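Local coordinates for Ice-binding protein (Leucosporidium, PDB 3UYU), which binds to the surface of ice crystals and inhibits their growth, conferring freeze tolerance with low thermal hysteresis activity, at residues A[113-117]-A[133-137]. The protein carries 2 engineered substitutions. Residues are numbered along the deposited sequence; the frame is centred on the assembly and turned at random.
Sequences QTLVP and TFEGN
Strands 113-115 and 132-135 pair in parallel as neighbouring rungs of the right-handed beta-helix, Thr114 lying beside Thr133 and Leu115 beside Phe134. Strand 113-115 is one edge, within the chain, of a three-stranded parallel sheet with 132-135 in the middle; backbone bonds of Phe134 with Thr159 and Ala161 continue it. Across the pair, Thr133 N gives to Gln113 O and Leu115 N to Thr133 O, the latter at 2.8 Å. Glu135 N then gives to Leu115 O (3.0 Å). Trp142 NE1 also bonds there, so the carbonyl oxygen of buried Leu115 accepts two donors. Leu115 and Phe134 point inward, where apolar groups fill the helix core, and Leu115 CD1 approaches Phe134 CE1 obliquely at 4.3 Å; Trp142 meets the same ring edge-to-face. On the outer face the beta-branched threonines, suited to extended backbone, lie side by side and point the same way, Thr114 OG1 being 3.9 Å from Thr133 CB. Thr133 OG1 is hydrogen-bonded to Thr159 OG1. Glu135, its carboxylate suited to the solvent-facing side, has CG anti to its own N (chi1 -173°), and its extended chain brings OE1 to 3.8 Å from Thr114 CG2. Past the strands, the Pro117 ring lies alongside the neighbouring coil, with CD 3.3 Å from Glu135 O.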
loop_
_atom_site.group_PDB
_atom_site.type_symbol
_atom_site.label_atom_id
_atom_site.label_comp_id
_atom_site.label_asym_id
_atom_site.label_seq_id
_atom_site.Cartn_x
_atom_site.Cartn_y
_atom_site.Cartn_z
ATOM N N GLN A 113 35.343 -9.811 -3.378
ATOM C CA GLN A 113 34.996 -8.398 -3.219
ATOM C C GLN A 113 34.514 -7.983 -1.847
ATOM O O GLN A 113 33.922 -8.801 -1.083
ATOM C CB GLN A 113 33.878 -7.985 -4.205
ATOM C CG GLN A 113 34.336 -7.925 -5.668
ATOM C CD GLN A 113 35.106 -6.660 -6.024
ATOM O OE1 GLN A 113 35.203 -5.683 -5.268
ATOM N NE2 GLN A 113 35.666 -6.687 -7.233
ATOM N N THR A 114 34.867 -6.762 -1.498
ATOM C CA THR A 114 34.313 -6.122 -0.299
ATOM C C THR A 114 33.679 -4.844 -0.770
ATOM O O THR A 114 34.369 -3.996 -1.326
ATOM C CB THR A 114 35.412 -5.811 0.723
ATOM O OG1 THR A 114 35.975 -7.008 1.214
ATOM C CG2 THR A 114 34.888 -4.946 1.876
ATOM N N LEU A 115 32.372 -4.682 -0.567
ATOM C CA LEU A 115 31.661 -3.595 -1.221
ATOM C C LEU A 115 31.298 -2.505 -0.249
ATOM O O LEU A 115 30.599 -2.751 0.741
ATOM C CB LEU A 115 30.407 -4.123 -1.904
ATOM C CG LEU A 115 30.607 -5.254 -2.891
ATOM C CD1 LEU A 115 29.228 -5.598 -3.408
ATOM C CD2 LEU A 115 31.526 -4.735 -3.985
ATOM N N VAL A 116 31.821 -1.319 -0.479
ATOM C CA VAL A 116 31.375 -0.143 0.238
ATOM C C VAL A 116 29.933 0.245 -0.124
ATOM O O VAL A 116 29.427 -0.104 -1.229
ATOM C CB VAL A 116 32.304 1.088 0.067
ATOM C CG1 VAL A 116 33.714 0.715 0.427
ATOM C CG2 VAL A 116 32.224 1.656 -1.355
ATOM N N PRO A 117 29.247 0.999 0.739
ATOM C CA PRO A 117 27.885 1.500 0.375
ATOM C C PRO A 117 27.805 2.295 -0.927
ATOM O O PRO A 117 28.778 2.974 -1.298
ATOM C CB PRO A 117 27.479 2.413 1.573
ATOM C CG PRO A 117 28.301 1.794 2.743
ATOM C CD PRO A 117 29.683 1.576 2.031
ATOM N N THR A 133 31.484 -9.622 0.748
ATOM C CA THR A 133 31.347 -8.866 1.999
ATOM C C THR A 133 30.787 -7.501 1.727
ATOM O O THR A 133 31.207 -6.837 0.801
ATOM C CB THR A 133 32.732 -8.700 2.646
ATOM O OG1 THR A 133 33.265 -9.996 2.952
ATOM C CG2 THR A 133 32.606 -7.882 3.967
ATOM N N PHE A 134 29.802 -7.090 2.524
ATOM C CA PHE A 134 29.277 -5.701 2.513
ATOM C C PHE A 134 29.853 -5.036 3.721
ATOM O O PHE A 134 29.646 -5.543 4.824
ATOM C CB PHE A 134 27.744 -5.697 2.577
ATOM C CG PHE A 134 27.124 -6.434 1.452
ATOM C CD1 PHE A 134 26.552 -5.765 0.362
ATOM C CD2 PHE A 134 27.101 -7.800 1.456
ATOM C CE1 PHE A 134 25.987 -6.505 -0.710
ATOM C CE2 PHE A 134 26.545 -8.527 0.395
ATOM C CZ PHE A 134 25.984 -7.838 -0.705
ATOM N N GLU A 135 30.533 -3.912 3.524
ATOM C CA GLU A 135 31.111 -3.176 4.684
ATOM C C GLU A 135 30.564 -1.787 4.786
ATOM O O GLU A 135 30.823 -0.945 3.866
ATOM C CB GLU A 135 32.626 -3.117 4.577
ATOM C CG GLU A 135 33.264 -2.531 5.838
ATOM C CD GLU A 135 34.762 -2.247 5.686
ATOM O OE1 GLU A 135 35.498 -3.146 5.175
ATOM O OE2 GLU A 135 35.193 -1.117 6.109
ATOM N N GLY A 136 29.808 -1.479 5.843
ATOM C CA GLY A 136 29.340 -0.118 6.045
ATOM C C GLY A 136 28.575 -0.094 7.336
ATOM O O GLY A 136 28.358 -1.155 7.903
ATOM N N ASN A 137 28.155 1.073 7.787
ATOM C CA ASN A 137 27.537 1.181 9.067
ATOM C C ASN A 137 26.068 0.762 9.041
ATOM O O ASN A 137 25.536 0.256 8.041
ATOM C CB ASN A 137 27.795 2.585 9.706
ATOM C CG ASN A 137 27.082 3.717 8.988
ATOM O OD1 ASN A 137 26.033 3.498 8.342
ATOM N ND2 ASN A 137 27.581 4.958 9.126
#